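Local coordinates for protein ALKF (PDB 3ZBO) that is of unknown function but is related to the HEAT-like repeat DNA glycosylases and has affinity for branched DNA structures, at residues A[160-174]-A[198-210]. Sequence-based numbering, arbitrary orientation. Where two conformers were deposited one is given.
Sequences EMVKDTIHHSPERTK and IAKEVGIVEVKRD
The imidazole of H167 turns its NE2 toward the C-terminal end of helix 192-202 and donates to V202 O (2.8 Å). The oxygen lies in the ring plane and is met on a lone pair, although the N-H points somewhat off line (138°). Histidine suits this turn because a flat ring can slip a donor edgewise beside a carbonyl at the helix end, where G203 leaves helical geometry with positive phi. I166 CG2 sits over the centre of one ring face, and the same methyl meets V202 CG1 at 3.8 Å. With CG1 anti to the backbone N (chi1 -169°), the other branch of I166 carries CD1 out to V205 CG2, tip to tip at 3.7 Å. These branched side chains fill the junction between helix 152-165 and strand 204-207, while the nearly parallel segments 160-165 and 198-202 pack K163 CB against I198 CG2.

Farther along, K174 crosses V205 with its methylenes and, extended beyond CG, brings NZ to E206 O nearly along the C=O axis (169°). K174 NZ also forms a salt bridge with E171 OE1 (2.9 Å). E171 OE1 accepts a nearly straight bond from K208 N (2.9 Å) as well; the two donors come from opposite faces of the carboxylate plane. A bend at chi2 brings this carboxylate across K208 CB. Next along the strand, V207 CG1 lies over one face of the R172 guanidinium, offset toward its rim; R172 also makes a cation-pi contact with Y98.

Helix 171-187 thus holds the backbone at E206 and K208, in a hairpin that pairs strand 204-207 with strand 215-218. Polar bonds tie this hairpin to the helical array, and aliphatic groups pack the junction. The two donors on E171 OE1 would probably stabilise its negative charge.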
ATOM      1  N   GLU A 160      18.477   6.401  -4.655  1.00 15.20           N
ATOM      2  CA  GLU A 160      18.964   7.288  -5.715  1.00 16.45           C
ATOM      3  C   GLU A 160      17.971   7.455  -6.858  1.00 15.48           C
ATOM      4  O   GLU A 160      17.807   8.573  -7.355  1.00 17.74           O
ATOM      5  CB  GLU A 160      20.269   6.737  -6.276  1.00 18.03           C
ATOM      6  CG  GLU A 160      21.444   6.885  -5.365  1.00 21.36           C
ATOM      7  CD  GLU A 160      21.805   8.308  -5.047  1.00 27.75           C
ATOM      8  OE1 GLU A 160      21.726   9.190  -5.937  1.00 33.78           O
ATOM      9  OE2 GLU A 160      22.202   8.616  -3.907  1.00 35.13           O
ATOM     10  N   MET A 161      17.222   6.389  -7.165  1.00 14.97           N
ATOM     11  CA  MET A 161      16.187   6.462  -8.172  0.50 15.16           C
ATOM     12  C   MET A 161      15.074   7.417  -7.719  1.00 15.62           C
ATOM     13  O   MET A 161      14.595   8.249  -8.490  1.00 16.48           O
ATOM     14  CB  MET A 161      15.672   5.078  -8.478  0.50 18.08           C
ATOM     15  CG  MET A 161      14.624   5.089  -9.519  0.50 18.51           C
ATOM     16  SD  MET A 161      15.235   5.575 -11.126  0.50 23.53           S
ATOM     17  CE  MET A 161      16.686   4.539 -11.263  0.50 25.51           C
ATOM     18  N   VAL A 162      14.700   7.329  -6.455  1.00 12.85           N
ATOM     19  CA  VAL A 162      13.713   8.276  -5.983  1.00 13.89           C
ATOM     20  C   VAL A 162      14.263   9.722  -6.060  1.00 15.38           C
ATOM     21  O   VAL A 162      13.597  10.614  -6.608  1.00 15.38           O
ATOM     22  CB  VAL A 162      13.317   7.982  -4.501  1.00 13.35           C
ATOM     23  CG1 VAL A 162      12.417   9.143  -3.937  1.00 16.01           C
ATOM     24  CG2 VAL A 162      12.600   6.669  -4.402  1.00 14.95           C
ATOM     25  N   LYS A 163      15.488   9.990  -5.589  1.00 15.13           N
ATOM     26  CA  LYS A 163      16.094  11.322  -5.699  1.00 15.73           C
ATOM     27  C   LYS A 163      16.056  11.843  -7.162  1.00 15.62           C
ATOM     28  O   LYS A 163      15.688  13.007  -7.400  1.00 18.62           O
ATOM     29  CB  LYS A 163      17.568  11.280  -5.235  1.00 17.72           C
ATOM     30  CG  LYS A 163      18.306  12.650  -5.299  1.00 20.72           C
ATOM     31  CD  LYS A 163      19.775  12.428  -4.918  1.00 27.46           C
ATOM     32  CE  LYS A 163      20.550  12.073  -6.147  1.00 35.82           C
ATOM     33  NZ  LYS A 163      21.997  12.488  -6.007  1.00 42.87           N
ATOM     34  N   ASP A 164      16.422  10.961  -8.074  1.00 16.90           N
ATOM     35  CA  ASP A 164      16.649  11.399  -9.462  1.00 18.11           C
ATOM     36  C   ASP A 164      15.357  11.577 -10.197  1.00 17.69           C
ATOM     37  O   ASP A 164      15.330  12.407 -11.169  1.00 20.26           O
ATOM     38  CB  ASP A 164      17.493  10.410 -10.210  1.00 20.21           C
ATOM     39  CG  ASP A 164      18.979  10.446  -9.763  1.00 23.05           C
ATOM     40  OD1 ASP A 164      19.422  11.395  -9.145  1.00 25.38           O
ATOM     41  OD2 ASP A 164      19.662   9.402  -9.997  1.00 27.55           O
ATOM     42  N   THR A 165      14.262  10.921  -9.767  1.00 15.43           N
ATOM     43  CA  THR A 165      13.101  10.806 -10.642  1.00 15.24           C
ATOM     44  C   THR A 165      11.741  11.079  -9.990  1.00 14.99           C
ATOM     45  O   THR A 165      10.704  11.231 -10.705  1.00 15.03           O
ATOM     46  CB  THR A 165      12.939   9.432 -11.304  1.00 15.99           C
ATOM     47  OG1 THR A 165      12.592   8.385 -10.336  1.00 17.47           O
ATOM     48  CG2 THR A 165      14.285   8.960 -12.020  1.00 19.66           C
ATOM     49  N   ILE A 166      11.732  11.289  -8.679  1.00 13.65           N
ATOM     50  CA  ILE A 166      10.421  11.544  -8.041  1.00 12.99           C
ATOM     51  C   ILE A 166       9.626  12.749  -8.617  1.00 13.81           C
ATOM     52  O   ILE A 166       8.391  12.699  -8.802  1.00 14.40           O
ATOM     53  CB  ILE A 166      10.558  11.617  -6.489  1.00 13.17           C
ATOM     54  CG1 ILE A 166       9.186  11.609  -5.843  1.00 13.73           C
ATOM     55  CG2 ILE A 166      11.350  12.933  -6.060  1.00 14.62           C
ATOM     56  CD1 ILE A 166       9.256  11.335  -4.276  1.00 13.98           C
ATOM     57  N   HIS A 167      10.339  13.839  -8.911  1.00 13.38           N
ATOM     58  CA  HIS A 167       9.628  15.026  -9.292  1.00 12.72           C
ATOM     59  C   HIS A 167       9.053  14.927 -10.691  1.00 15.56           C
ATOM     60  O   HIS A 167       8.253  15.757 -11.057  1.00 18.10           O
ATOM     61  CB  HIS A 167      10.561  16.242  -9.148  1.00 14.34           C
ATOM     62  CG  HIS A 167      10.863  16.582  -7.716  1.00 12.32           C
ATOM     63  ND1 HIS A 167       9.899  16.842  -6.773  1.00 15.36           N
ATOM     64  CD2 HIS A 167      12.041  16.767  -7.095  1.00 14.66           C
ATOM     65  CE1 HIS A 167      10.464  17.137  -5.620  1.00 15.75           C
ATOM     66  NE2 HIS A 167      11.769  17.074  -5.787  1.00 17.63           N
ATOM     67  N   HIS A 168       9.446  13.902 -11.440  1.00 14.57           N
ATOM     68  CA  HIS A 168       8.874  13.737 -12.814  1.00 17.88           C
ATOM     69  C   HIS A 168       8.182  12.388 -12.910  1.00 17.89           C
ATOM     70  O   HIS A 168       7.821  11.941 -14.008  1.00 19.12           O
ATOM     71  CB  HIS A 168       9.989  13.847 -13.845  1.00 18.75           C
ATOM     72  CG  HIS A 168      10.499  15.270 -13.942  1.00 24.82           C
ATOM     73  ND1 HIS A 168      11.663  15.680 -13.331  1.00 36.36           N
ATOM     74  CD2 HIS A 168       9.923  16.391 -14.439  1.00 31.21           C
ATOM     75  CE1 HIS A 168      11.843  16.975 -13.539  1.00 32.80           C
ATOM     76  NE2 HIS A 168      10.799  17.438 -14.206  1.00 32.73           N
ATOM     77  N   SER A 169       7.840  11.815 -11.759  1.00 13.90           N
ATOM     78  CA  SER A 169       7.063  10.550 -11.774  1.00 13.77           C
ATOM     79  C   SER A 169       5.567  10.833 -11.779  1.00 12.84           C
ATOM     80  O   SER A 169       5.118  11.921 -11.432  1.00 14.65           O
ATOM     81  CB  SER A 169       7.403   9.840 -10.478  1.00 13.29           C
ATOM     82  OG  SER A 169       8.750   9.298 -10.620  1.00 17.30           O
ATOM     83  N   PRO A 170       4.747   9.844 -12.195  1.00 14.53           N
ATOM     84  CA  PRO A 170       3.300  10.003 -12.090  1.00 14.32           C
ATOM     85  C   PRO A 170       2.856  10.272 -10.682  1.00 16.20           C
ATOM     86  O   PRO A 170       3.566   9.867  -9.754  1.00 14.92           O
ATOM     87  CB  PRO A 170       2.775   8.629 -12.590  1.00 15.89           C
ATOM     88  CG  PRO A 170       3.900   8.012 -13.405  1.00 17.50           C
ATOM     89  CD  PRO A 170       5.154   8.526 -12.710  1.00 15.54           C
ATOM     90  N   GLU A 171       1.761  10.960 -10.531  1.00 14.71           N
ATOM     91  CA  GLU A 171       1.345  11.492  -9.223  1.00 14.04           C
ATOM     92  C   GLU A 171       1.291  10.430  -8.137  1.00 13.51           C
ATOM     93  O   GLU A 171       1.821  10.624  -7.042  1.00 13.82           O
ATOM     94  CB  GLU A 171       0.047  12.270  -9.210  1.00 15.32           C
ATOM     95  CG  GLU A 171       0.007  13.341 -10.348  1.00 15.91           C
ATOM     96  CD  GLU A 171       1.119  14.381 -10.253  1.00 19.51           C
ATOM     97  OE1 GLU A 171       1.553  14.746  -9.126  1.00 16.57           O
ATOM     98  OE2 GLU A 171       1.543  14.933 -11.342  1.00 21.33           O
ATOM     99  N   ARG A 172       0.579   9.329  -8.382  1.00 13.06           N
ATOM    100  CA  ARG A 172       0.488   8.365  -7.295  1.00 13.23           C
ATOM    101  C   ARG A 172       1.785   7.684  -7.040  1.00 12.53           C
ATOM    102  O   ARG A 172       2.073   7.273  -5.873  1.00 12.74           O
ATOM    103  CB  ARG A 172      -0.584   7.290  -7.572  1.00 13.33           C
ATOM    104  CG  ARG A 172      -1.988   7.847  -7.602  1.00 13.67           C
ATOM    105  CD  ARG A 172      -2.437   8.871  -6.551  1.00 15.12           C
ATOM    106  NE  ARG A 172      -1.974   8.427  -5.214  1.00 13.01           N
ATOM    107  CZ  ARG A 172      -2.299   9.114  -4.135  1.00 12.79           C
ATOM    108  NH1 ARG A 172      -3.176  10.185  -4.222  1.00 15.01           N
ATOM    109  NH2 ARG A 172      -1.723   8.765  -2.987  1.00 14.08           N
ATOM    110  N   THR A 173       2.651   7.559  -8.029  1.00 11.57           N
ATOM    111  CA  THR A 173       3.960   6.970  -7.850  1.00 12.05           C
ATOM    112  C   THR A 173       4.728   7.865  -6.849  1.00 12.30           C
ATOM    113  O   THR A 173       5.499   7.359  -5.995  1.00 14.16           O
ATOM    114  CB  THR A 173       4.689   6.803  -9.204  1.00 12.25           C
ATOM    115  OG1 THR A 173       3.786   6.213 -10.132  1.00 12.61           O
ATOM    116  CG2 THR A 173       5.868   5.871  -9.005  1.00 16.53           C
ATOM    117  N   LYS A 174       4.634   9.199  -7.008  1.00 12.30           N
ATOM    118  CA  LYS A 174       5.372  10.135  -6.174  1.00 11.28           C
ATOM    119  C   LYS A 174       4.984   9.867  -4.695  1.00 12.07           C
ATOM    120  O   LYS A 174       5.848   9.911  -3.813  1.00 12.13           O
ATOM    121  CB  LYS A 174       4.882  11.586  -6.422  1.00 11.38           C
ATOM    122  CG  LYS A 174       5.287  12.148  -7.736  1.00 14.39           C
ATOM    123  CD  LYS A 174       4.757  13.611  -7.761  1.00 13.76           C
ATOM    124  CE  LYS A 174       5.064  14.260  -9.081  1.00 17.15           C
ATOM    125  NZ  LYS A 174       4.351  15.621  -9.091  1.00 17.05           N
ATOM    126  N   ILE A 198      18.768  12.259   1.318  1.00 13.95           N
ATOM    127  CA  ILE A 198      17.953  12.262   0.098  1.00 16.27           C
ATOM    128  C   ILE A 198      16.689  13.051   0.302  1.00 14.43           C
ATOM    129  O   ILE A 198      16.231  13.798  -0.589  1.00 15.58           O
ATOM    130  CB  ILE A 198      17.764  10.896  -0.434  1.00 15.33           C
ATOM    131  CG1 ILE A 198      19.152  10.583  -1.023  1.00 21.35           C
ATOM    132  CG2 ILE A 198      16.786  10.866  -1.614  1.00 17.71           C
ATOM    133  CD1 ILE A 198      19.325   9.358  -1.553  1.00 25.76           C
ATOM    134  N   ALA A 199      16.074  12.852   1.464  1.00 13.93           N
ATOM    135  CA  ALA A 199      14.833  13.644   1.763  1.00 14.98           C
ATOM    136  C   ALA A 199      15.079  15.131   1.694  1.00 16.42           C
ATOM    137  O   ALA A 199      14.248  15.853   1.134  1.00 15.78           O
ATOM    138  CB  ALA A 199      14.201  13.234   3.086  1.00 15.56           C
ATOM    139  N   LYS A 200      16.207  15.593   2.254  1.00 16.24           N
ATOM    140  CA  LYS A 200      16.547  17.005   2.158  1.00 17.26           C
ATOM    141  C   LYS A 200      16.727  17.433   0.712  1.00 16.40           C
ATOM    142  O   LYS A 200      16.235  18.536   0.329  1.00 17.42           O
ATOM    143  CB  LYS A 200      17.843  17.197   2.929  1.00 16.93           C
ATOM    144  CG  LYS A 200      18.247  18.652   2.959  1.00 23.79           C
ATOM    145  CD  LYS A 200      19.515  18.831   3.797  1.00 29.63           C
ATOM    146  CE  LYS A 200      19.796  20.308   4.099  1.00 36.04           C
ATOM    147  NZ  LYS A 200      21.253  20.363   4.453  1.00 41.99           N
ATOM    148  N   GLU A 201      17.382  16.601  -0.091  1.00 16.72           N
ATOM    149  CA  GLU A 201      17.607  16.928  -1.539  1.00 16.49           C
ATOM    150  C   GLU A 201      16.281  16.995  -2.292  1.00 18.03           C
ATOM    151  O   GLU A 201      16.120  17.884  -3.146  1.00 19.26           O
ATOM    152  CB  GLU A 201      18.566  15.936  -2.203  1.00 19.30           C
ATOM    153  CG  GLU A 201      19.934  16.139  -1.621  1.00 23.85           C
ATOM    154  CD  GLU A 201      21.048  15.372  -2.264  1.00 36.26           C
ATOM    155  OE1 GLU A 201      21.070  15.287  -3.491  1.00 38.40           O
ATOM    156  OE2 GLU A 201      21.951  14.940  -1.504  1.00 41.51           O
ATOM    157  N   VAL A 202      15.356  16.049  -1.970  1.00 15.35           N
ATOM    158  CA  VAL A 202      14.081  15.986  -2.665  1.00 14.21           C
ATOM    159  C   VAL A 202      13.190  17.172  -2.301  1.00 15.47           C
ATOM    160  O   VAL A 202      12.520  17.764  -3.164  1.00 15.99           O
ATOM    161  CB  VAL A 202      13.443  14.612  -2.332  1.00 14.58           C
ATOM    162  CG1 VAL A 202      11.995  14.614  -2.710  1.00 16.40           C
ATOM    163  CG2 VAL A 202      14.115  13.558  -3.168  1.00 15.25           C
ATOM    164  N   GLY A 203      13.126  17.516  -1.035  1.00 15.15           N
ATOM    165  CA  GLY A 203      12.328  18.631  -0.622  1.00 13.92           C
ATOM    166  C   GLY A 203      10.838  18.304  -0.683  1.00 15.73           C
ATOM    167  O   GLY A 203      10.454  17.153  -0.604  1.00 15.83           O
ATOM    168  N   ILE A 204      10.014  19.314  -0.893  1.00 12.98           N
ATOM    169  CA  ILE A 204       8.591  19.114  -0.962  1.00 13.74           C
ATOM    170  C   ILE A 204       8.203  18.381  -2.275  1.00 13.85           C
ATOM    171  O   ILE A 204       8.700  18.707  -3.355  1.00 14.62           O
ATOM    172  CB  ILE A 204       7.831  20.465  -1.006  1.00 13.86           C
ATOM    173  CG1 ILE A 204       8.102  21.259   0.310  1.00 13.31           C
ATOM    174  CG2 ILE A 204       6.312  20.279  -1.201  1.00 12.73           C
ATOM    175  CD1 ILE A 204       7.562  20.503   1.541  1.00 15.63           C
ATOM    176  N   VAL A 205       7.319  17.390  -2.125  1.00 11.81           N
ATOM    177  CA  VAL A 205       6.828  16.615  -3.276  1.00 13.25           C
ATOM    178  C   VAL A 205       5.350  16.907  -3.398  1.00 14.13           C
ATOM    179  O   VAL A 205       4.575  16.790  -2.399  1.00 14.21           O
ATOM    180  CB  VAL A 205       7.013  15.080  -2.966  1.00 12.64           C
ATOM    181  CG1 VAL A 205       6.251  14.225  -4.014  1.00 14.04           C
ATOM    182  CG2 VAL A 205       8.549  14.789  -3.026  1.00 12.48           C
ATOM    183  N   GLU A 206       4.964  17.369  -4.581  1.00 12.94           N
ATOM    184  CA  GLU A 206       3.573  17.808  -4.803  1.00 13.68           C
ATOM    185  C   GLU A 206       2.835  16.727  -5.572  1.00 13.29           C
ATOM    186  O   GLU A 206       3.164  16.441  -6.731  1.00 14.58           O
ATOM    187  CB  GLU A 206       3.520  19.176  -5.558  1.00 13.57           C
ATOM    188  CG  GLU A 206       2.061  19.489  -5.855  1.00 17.06           C
ATOM    189  CD  GLU A 206       1.881  20.773  -6.615  1.00 21.87           C
ATOM    190  OE1 GLU A 206       2.827  21.471  -6.990  1.00 21.49           O
ATOM    191  OE2 GLU A 206       0.687  21.092  -6.815  1.00 27.84           O
ATOM    192  N   VAL A 207       1.876  16.122  -4.882  1.00 13.49           N
ATOM    193  CA  VAL A 207       0.998  15.101  -5.480  1.00 14.33           C
ATOM    194  C   VAL A 207      -0.286  15.812  -5.951  1.00 13.93           C
ATOM    195  O   VAL A 207      -1.108  16.245  -5.158  1.00 14.48           O
ATOM    196  CB  VAL A 207       0.621  14.034  -4.452  1.00 14.63           C
ATOM    197  CG1 VAL A 207      -0.240  12.942  -5.102  1.00 13.57           C
ATOM    198  CG2 VAL A 207       1.904  13.357  -3.892  1.00 15.46           C
ATOM    199  N   LYS A 208      -0.364  15.933  -7.286  1.00 14.30           N
ATOM    200  CA  LYS A 208      -1.578  16.544  -7.901  1.00 16.87           C
ATOM    201  C   LYS A 208      -2.678  15.538  -7.903  1.00 17.02           C
ATOM    202  O   LYS A 208      -2.444  14.344  -8.065  1.00 17.87           O
ATOM    203  CB  LYS A 208      -1.195  16.958  -9.308  1.00 19.83           C
ATOM    204  CG  LYS A 208      -0.177  18.055  -9.253  1.00 22.46           C
ATOM    205  CD  LYS A 208       0.278  18.404 -10.626  1.00 29.06           C
ATOM    206  CE  LYS A 208       1.520  19.330 -10.466  1.00 33.12           C
ATOM    207  NZ  LYS A 208       2.267  19.457 -11.774  1.00 36.10           N
ATOM    208  N   ARG A 209      -3.878  16.040  -7.629  1.00 19.81           N
ATOM    209  CA  ARG A 209      -5.040  15.134  -7.463  1.00 21.82           C
ATOM    210  C   ARG A 209      -6.257  15.757  -8.161  1.00 24.86           C
ATOM    211  O   ARG A 209      -6.465  16.993  -8.148  1.00 26.43           O
ATOM    212  CB  ARG A 209      -5.314  14.984  -5.965  1.00 20.76           C
ATOM    213  CG  ARG A 209      -4.100  14.330  -5.260  1.00 20.39           C
ATOM    214  CD  ARG A 209      -4.391  14.043  -3.815  1.00 17.44           C
ATOM    215  NE  ARG A 209      -4.620  15.327  -3.087  1.00 17.73           N
ATOM    216  CZ  ARG A 209      -4.759  15.337  -1.757  1.00 20.75           C
ATOM    217  NH1 ARG A 209      -4.660  14.171  -1.123  1.00 20.27           N
ATOM    218  NH2 ARG A 209      -4.959  16.448  -1.071  1.00 19.25           N
ATOM    219  N   ASP A 210      -7.041  14.855  -8.736  1.00 25.36           N
ATOM    220  CA  ASP A 210      -8.356  15.262  -9.265  1.00 27.01           C
ATOM    221  C   ASP A 210      -9.327  15.524  -8.102  1.00 25.95           C
ATOM    222  O   ASP A 210      -9.406  14.747  -7.108  1.00 27.03           O
ATOM    223  CB  ASP A 210      -8.836  14.167 -10.214  1.00 25.99           C
ATOM    224  CG  ASP A 210      -8.054  14.130 -11.512  1.00 29.96           C
ATOM    225  OD1 ASP A 210      -7.372  15.135 -11.828  1.00 32.26           O
ATOM    226  OD2 ASP A 210      -8.140  13.090 -12.213  1.00 29.09           O
TER
HETATM  227  O   HOH W   1      14.649  17.795  -5.645  1.00 23.20           O
HETATM  228  O   HOH W   2      -3.865  11.364  -1.584  1.00 21.65           O